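Local coordinates for outer protein YopM (Yersinia pestis, PDB 1JL5), which probably acts as a secreted leucine-rich repeat effector that alters host cell physiology and promotes bacterial survival in host tissues, at residues Glu94-Ser99 against Lys114-Asp119; Leu133-Val138 against Leu155-Val160. All blocks are in the same frame, centred on the assembly; numbering follows the deposited sequence.

Overall arrangement
Both contacts pair parallel strands of successive leucine-rich repeats: contact 1 joins repeats 2 and 3, contact 2 repeats 4 and 5. Their centres lie about 9 Å apart, and strands 115-117 and 135-137 are neighbours, which puts the four strands in one continuous run. Each contact is partly buried, with leucines or isoleucines on the face turned into the repeat coil and mixed residues on the other. That second face is where the chemistry differs. In contact 1 it carries paired serines, a valine and a leucine; in contact 2 a tyrosine ring lies against an isoleucine, followed by a glycine opposite an aspartate. A glutamate and a lysine lie side by side before the strands in both.

Contact 1: residues Glu94-Ser99 against Lys114-Asp119; sequences ESLVAS and KSLLVD
Strands 95-97 and 115-117 run parallel, their axes 4.6 Å apart and inclined by only 4°, with Ser95, Leu96 and Val97 facing Ser115, Leu116 and Leu117. This is the basic step of a leucine-rich repeat solenoid, one short strand per repeat, here from repeat 2 to repeat 3. Backbone bonds pass in both directions: Leu96 N donates to Ser115 O, and Leu96 O in turn receives Leu117 N at 2.6 Å. Glu94 O opens the series by accepting from Ser115 N; Lys114 N lies so close to the same oxygen that its bond is doubtful.

On the face turned into the coil Leu96 and Leu116 lie side by side and point the same way. With CG anti to the backbone N in both (chi1 170° and 174°), the two side chains follow the same course, and Leu96 CD2 rests 3.6 Å from Leu116 CD1. Further along, Val118 CG1 approaches Ala98 CB to 3.8 Å, extending the apolar layer past the strands; Leu116 also reaches Leu136 of the following repeat.

The other face is more polar at its start. Ser95 OG sits 3.6 Å from Ser115 CB, but its hydrogen bond goes to Glu75 in the preceding strand. Next to this pair, Val97 CG1 packs against Leu117 CB at 4.1 Å. Before the strands, Glu94 and Lys114 extend alongside each other, forming a long salt bridge of 3.7 Å between OE1 and NZ. Beyond the strands, Ser99 OG comes to 2.4 Å from Asp119 OD1, so short that the exact geometry of this hydrogen bond is doubtful.

Contact 2: residues Leu133-Val138 against Leu155-Val160; sequences LEYLGV and LKIIDV
Leu155 leads the second segment by turning CD2 back onto the first, where it lies 3.8 Å from Leu136 CB and more loosely near Leu133 CG. Lys156 follows, its N sharing the acceptor Glu134 O with Ile157 N. The two bonds differ: Ile157 N is nearly in line (N-H...O 173°), whereas Lys156 N comes in more bent. The lysine chain runs beside that of Glu134 and bends at its last torsion (chi4 47°), which brings NZ to 3.4 Å from Glu134 CG. The charged ends stay 4.2 Å apart from Glu134 OE2 to Lys156 NZ, beyond a salt bridge, and NZ bonds instead to Phe154 O.

Ile157 places CG2 over one face of the Tyr135 ring, 3.9 Å from the centroid, in a CH-pi contact displaced toward the ring's rim. Its carbonyl accepts Leu136 N. Strands 135-137 and 157-159 thus join parallel, 7° apart, as adjacent rungs of the leucine-rich repeat solenoid, repeats 4 and 5. Ile158 turns into the coil with Leu136, approaching its CB through CG1, and goes on to touch Ile178 in the next strand.

Asp159 bonds through N to Leu136 O at 2.6 Å, and its O receives Val138 N. It stands opposite Gly137, whose CA lies at the edge of the Tyr135 ring, in its plane; Asp159 OD1 is held by Asp161 N. Val160 ends the segment parallel to Val138, their methyls pressed unusually close, with CG1 of Val160 3.3 Å from CG2 of Val138.

Contact 1: residues Glu94-Ser99 against Lys114-Asp119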
loop_
_atom_site.group_PDB
_atom_site.type_symbol
_atom_site.label_atom_id
_atom_site.label_comp_id
_atom_site.label_asym_id
_atom_site.label_seq_id
_atom_site.Cartn_x
_atom_site.Cartn_y
_atom_site.Cartn_z
ATOM N N GLU A 94 12.659 -37.376 -21.859
ATOM C CA GLU A 94 11.866 -36.667 -22.841
ATOM C C GLU A 94 11.517 -35.304 -22.277
ATOM O O GLU A 94 11.341 -34.337 -23.013
ATOM C CB GLU A 94 10.606 -37.460 -23.166
ATOM C CG GLU A 94 10.855 -38.564 -24.181
ATOM C CD GLU A 94 9.634 -39.414 -24.424
ATOM O OE1 GLU A 94 8.539 -38.837 -24.591
ATOM O OE2 GLU A 94 9.770 -40.654 -24.453
ATOM N N SER A 95 11.447 -35.233 -20.955
ATOM C CA SER A 95 11.121 -33.991 -20.288
ATOM C C SER A 95 12.066 -33.687 -19.140
ATOM O O SER A 95 12.154 -34.439 -18.168
ATOM C CB SER A 95 9.688 -34.040 -19.763
ATOM O OG SER A 95 9.376 -32.859 -19.045
ATOM N N LEU A 96 12.784 -32.579 -19.265
ATOM C CA LEU A 96 13.686 -32.152 -18.216
ATOM C C LEU A 96 13.066 -30.954 -17.527
ATOM O O LEU A 96 12.928 -29.888 -18.120
ATOM C CB LEU A 96 15.046 -31.745 -18.772
ATOM C CG LEU A 96 15.930 -31.071 -17.715
ATOM C CD1 LEU A 96 16.162 -32.030 -16.549
ATOM C CD2 LEU A 96 17.248 -30.646 -18.336
ATOM N N VAL A 97 12.672 -31.140 -16.278
ATOM C CA VAL A 97 12.099 -30.060 -15.502
ATOM C C VAL A 97 13.105 -29.779 -14.399
ATOM O O VAL A 97 13.198 -30.522 -13.424
ATOM C CB VAL A 97 10.747 -30.465 -14.888
ATOM C CG1 VAL A 97 10.145 -29.287 -14.141
ATOM C CG2 VAL A 97 9.803 -30.940 -15.985
ATOM N N ALA A 98 13.884 -28.721 -14.578
ATOM C CA ALA A 98 14.891 -28.341 -13.599
ATOM C C ALA A 98 14.694 -26.870 -13.287
ATOM O O ALA A 98 15.644 -26.093 -13.210
ATOM C CB ALA A 98 16.283 -28.587 -14.159
ATOM N N SER A 99 13.436 -26.496 -13.115
ATOM C CA SER A 99 13.090 -25.121 -12.815
ATOM C C SER A 99 13.611 -24.737 -11.446
ATOM O O SER A 99 13.820 -25.587 -10.583
ATOM C CB SER A 99 11.574 -24.951 -12.834
ATOM O OG SER A 99 11.026 -25.506 -14.013
ATOM N N LYS A 114 11.777 -33.715 -25.353
ATOM C CA LYS A 114 10.653 -33.052 -25.989
ATOM C C LYS A 114 10.309 -31.817 -25.179
ATOM O O LYS A 114 9.797 -30.829 -25.703
ATOM C CB LYS A 114 9.441 -33.978 -26.029
ATOM C CG LYS A 114 9.576 -35.145 -26.985
ATOM C CD LYS A 114 8.326 -36.002 -26.941
ATOM C CE LYS A 114 8.358 -37.090 -28.001
ATOM N NZ LYS A 114 7.139 -37.939 -27.907
ATOM N N SER A 115 10.605 -31.874 -23.891
ATOM C CA SER A 115 10.293 -30.763 -23.018
ATOM C C SER A 115 11.457 -30.356 -22.127
ATOM O O SER A 115 11.995 -31.165 -21.371
ATOM C CB SER A 115 9.083 -31.120 -22.160
ATOM O OG SER A 115 8.722 -30.036 -21.331
ATOM N N LEU A 116 11.841 -29.091 -22.232
ATOM C CA LEU A 116 12.919 -28.546 -21.426
ATOM C C LEU A 116 12.361 -27.402 -20.596
ATOM O O LEU A 116 12.065 -26.335 -21.129
ATOM C CB LEU A 116 14.049 -28.025 -22.312
ATOM C CG LEU A 116 15.157 -27.298 -21.550
ATOM C CD1 LEU A 116 15.812 -28.264 -20.560
ATOM C CD2 LEU A 116 16.179 -26.747 -22.523
ATOM N N LEU A 117 12.199 -27.637 -19.298
ATOM C CA LEU A 117 11.688 -26.626 -18.379
ATOM C C LEU A 117 12.759 -26.309 -17.360
ATOM O O LEU A 117 12.864 -26.971 -16.332
ATOM C CB LEU A 117 10.445 -27.119 -17.640
ATOM C CG LEU A 117 9.077 -26.891 -18.277
ATOM C CD1 LEU A 117 8.946 -27.715 -19.540
ATOM C CD2 LEU A 117 7.992 -27.261 -17.270
ATOM N N VAL A 118 13.555 -25.295 -17.653
ATOM C CA VAL A 118 14.621 -24.894 -16.761
ATOM C C VAL A 118 14.478 -23.418 -16.452
ATOM O O VAL A 118 15.454 -22.676 -16.389
ATOM C CB VAL A 118 15.993 -25.173 -17.395
ATOM C CG1 VAL A 118 16.212 -26.674 -17.490
ATOM C CG2 VAL A 118 16.061 -24.544 -18.774
ATOM N N ASP A 119 13.235 -22.995 -16.275
ATOM C CA ASP A 119 12.958 -21.610 -15.951
ATOM C C ASP A 119 13.573 -21.356 -14.588
ATOM O O ASP A 119 13.777 -22.289 -13.807
ATOM C CB ASP A 119 11.457 -21.381 -15.868
ATOM C CG ASP A 119 10.790 -22.344 -14.922
ATOM O OD1 ASP A 119 10.707 -23.538 -15.277
ATOM O OD2 ASP A 119 10.367 -21.922 -13.822
#

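Contact 2: residues Leu133-Val138 against Leu155-Val160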
loop_
_atom_site.group_PDB
_atom_site.type_symbol
_atom_site.label_atom_id
_atom_site.label_comp_id
_atom_site.label_asym_id
_atom_site.label_seq_id
_atom_site.Cartn_x
_atom_site.Cartn_y
_atom_site.Cartn_z
ATOM N N LEU A 133 12.508 -31.144 -29.346
ATOM C CA LEU A 133 11.998 -30.198 -28.374
ATOM C C LEU A 133 10.645 -29.616 -28.767
ATOM O O LEU A 133 10.487 -29.000 -29.821
ATOM C CB LEU A 133 12.999 -29.067 -28.135
ATOM C CG LEU A 133 12.772 -28.403 -26.772
ATOM C CD1 LEU A 133 13.004 -29.440 -25.681
ATOM C CD2 LEU A 133 13.698 -27.212 -26.592
ATOM N N GLU A 134 9.667 -29.837 -27.902
ATOM C CA GLU A 134 8.316 -29.347 -28.105
ATOM C C GLU A 134 8.074 -28.163 -27.183
ATOM O O GLU A 134 7.371 -27.213 -27.532
ATOM C CB GLU A 134 7.311 -30.448 -27.785
ATOM C CG GLU A 134 7.236 -31.541 -28.828
ATOM C CD GLU A 134 6.418 -32.721 -28.359
ATOM O OE1 GLU A 134 5.624 -32.554 -27.410
ATOM O OE2 GLU A 134 6.565 -33.815 -28.943
ATOM N N TYR A 135 8.665 -28.232 -25.999
ATOM C CA TYR A 135 8.507 -27.182 -25.014
ATOM C C TYR A 135 9.864 -26.672 -24.562
ATOM O O TYR A 135 10.691 -27.427 -24.048
ATOM C CB TYR A 135 7.720 -27.719 -23.818
ATOM C CG TYR A 135 7.302 -26.673 -22.808
ATOM C CD1 TYR A 135 8.247 -25.890 -22.148
ATOM C CD2 TYR A 135 5.957 -26.483 -22.496
ATOM C CE1 TYR A 135 7.864 -24.942 -21.200
ATOM C CE2 TYR A 135 5.563 -25.539 -21.550
ATOM C CZ TYR A 135 6.522 -24.774 -20.907
ATOM O OH TYR A 135 6.140 -23.838 -19.974
ATOM N N LEU A 136 10.095 -25.383 -24.777
ATOM C CA LEU A 136 11.335 -24.756 -24.368
ATOM C C LEU A 136 11.006 -23.757 -23.269
ATOM O O LEU A 136 10.673 -22.604 -23.540
ATOM C CB LEU A 136 11.992 -24.033 -25.541
ATOM C CG LEU A 136 13.281 -23.283 -25.194
ATOM C CD1 LEU A 136 14.311 -24.256 -24.654
ATOM C CD2 LEU A 136 13.806 -22.573 -26.424
ATOM N N GLY A 137 11.081 -24.220 -22.026
ATOM C CA GLY A 137 10.797 -23.364 -20.892
ATOM C C GLY A 137 12.093 -22.916 -20.258
ATOM O O GLY A 137 12.689 -23.646 -19.464
ATOM N N VAL A 138 12.535 -21.715 -20.611
ATOM C CA VAL A 138 13.776 -21.170 -20.082
ATOM C C VAL A 138 13.557 -19.763 -19.554
ATOM O O VAL A 138 14.457 -18.925 -19.579
ATOM C CB VAL A 138 14.853 -21.120 -21.167
ATOM C CG1 VAL A 138 15.211 -22.528 -21.612
ATOM C CG2 VAL A 138 14.342 -20.314 -22.347
ATOM N N LEU A 155 8.967 -27.669 -31.896
ATOM C CA LEU A 155 8.947 -26.623 -30.885
ATOM C C LEU A 155 7.601 -25.920 -30.929
ATOM O O LEU A 155 7.345 -25.115 -31.823
ATOM C CB LEU A 155 10.049 -25.599 -31.143
ATOM C CG LEU A 155 11.022 -25.347 -29.989
ATOM C CD1 LEU A 155 11.735 -24.034 -30.224
ATOM C CD2 LEU A 155 10.285 -25.333 -28.666
ATOM N N LYS A 156 6.746 -26.226 -29.962
ATOM C CA LYS A 156 5.420 -25.628 -29.899
ATOM C C LYS A 156 5.374 -24.474 -28.905
ATOM O O LYS A 156 4.757 -23.442 -29.160
ATOM C CB LYS A 156 4.387 -26.683 -29.495
ATOM C CG LYS A 156 4.288 -27.870 -30.441
ATOM C CD LYS A 156 3.418 -28.972 -29.846
ATOM C CE LYS A 156 3.485 -30.252 -30.685
ATOM N NZ LYS A 156 4.886 -30.636 -31.049
ATOM N N ILE A 157 6.029 -24.653 -27.765
ATOM C CA ILE A 157 6.042 -23.625 -26.741
ATOM C C ILE A 157 7.451 -23.143 -26.438
ATOM O O ILE A 157 8.331 -23.929 -26.098
ATOM C CB ILE A 157 5.414 -24.124 -25.414
ATOM C CG1 ILE A 157 3.928 -24.429 -25.604
ATOM C CG2 ILE A 157 5.577 -23.068 -24.332
ATOM C CD1 ILE A 157 3.661 -25.734 -26.269
ATOM N N ILE A 158 7.661 -21.842 -26.584
ATOM C CA ILE A 158 8.941 -21.240 -26.277
ATOM C C ILE A 158 8.655 -20.222 -25.194
ATOM O O ILE A 158 7.926 -19.253 -25.412
ATOM C CB ILE A 158 9.570 -20.481 -27.471
ATOM C CG1 ILE A 158 10.183 -21.456 -28.478
ATOM C CG2 ILE A 158 10.664 -19.545 -26.966
ATOM C CD1 ILE A 158 9.205 -22.419 -29.055
ATOM N N ASP A 159 9.205 -20.459 -24.016
ATOM C CA ASP A 159 9.037 -19.530 -22.925
ATOM C C ASP A 159 10.429 -19.072 -22.552
ATOM O O ASP A 159 11.150 -19.768 -21.843
ATOM C CB ASP A 159 8.384 -20.200 -21.723
ATOM C CG ASP A 159 8.155 -19.232 -20.586
ATOM O OD1 ASP A 159 8.592 -18.064 -20.703
ATOM O OD2 ASP A 159 7.540 -19.632 -19.581
ATOM N N VAL A 160 10.813 -17.915 -23.068
ATOM C CA VAL A 160 12.115 -17.346 -22.774
ATOM C C VAL A 160 11.872 -16.043 -22.035
ATOM O O VAL A 160 12.708 -15.144 -22.027
ATOM C CB VAL A 160 12.901 -17.070 -24.051
ATOM C CG1 VAL A 160 13.166 -18.380 -24.777
ATOM C CG2 VAL A 160 12.129 -16.111 -24.937
#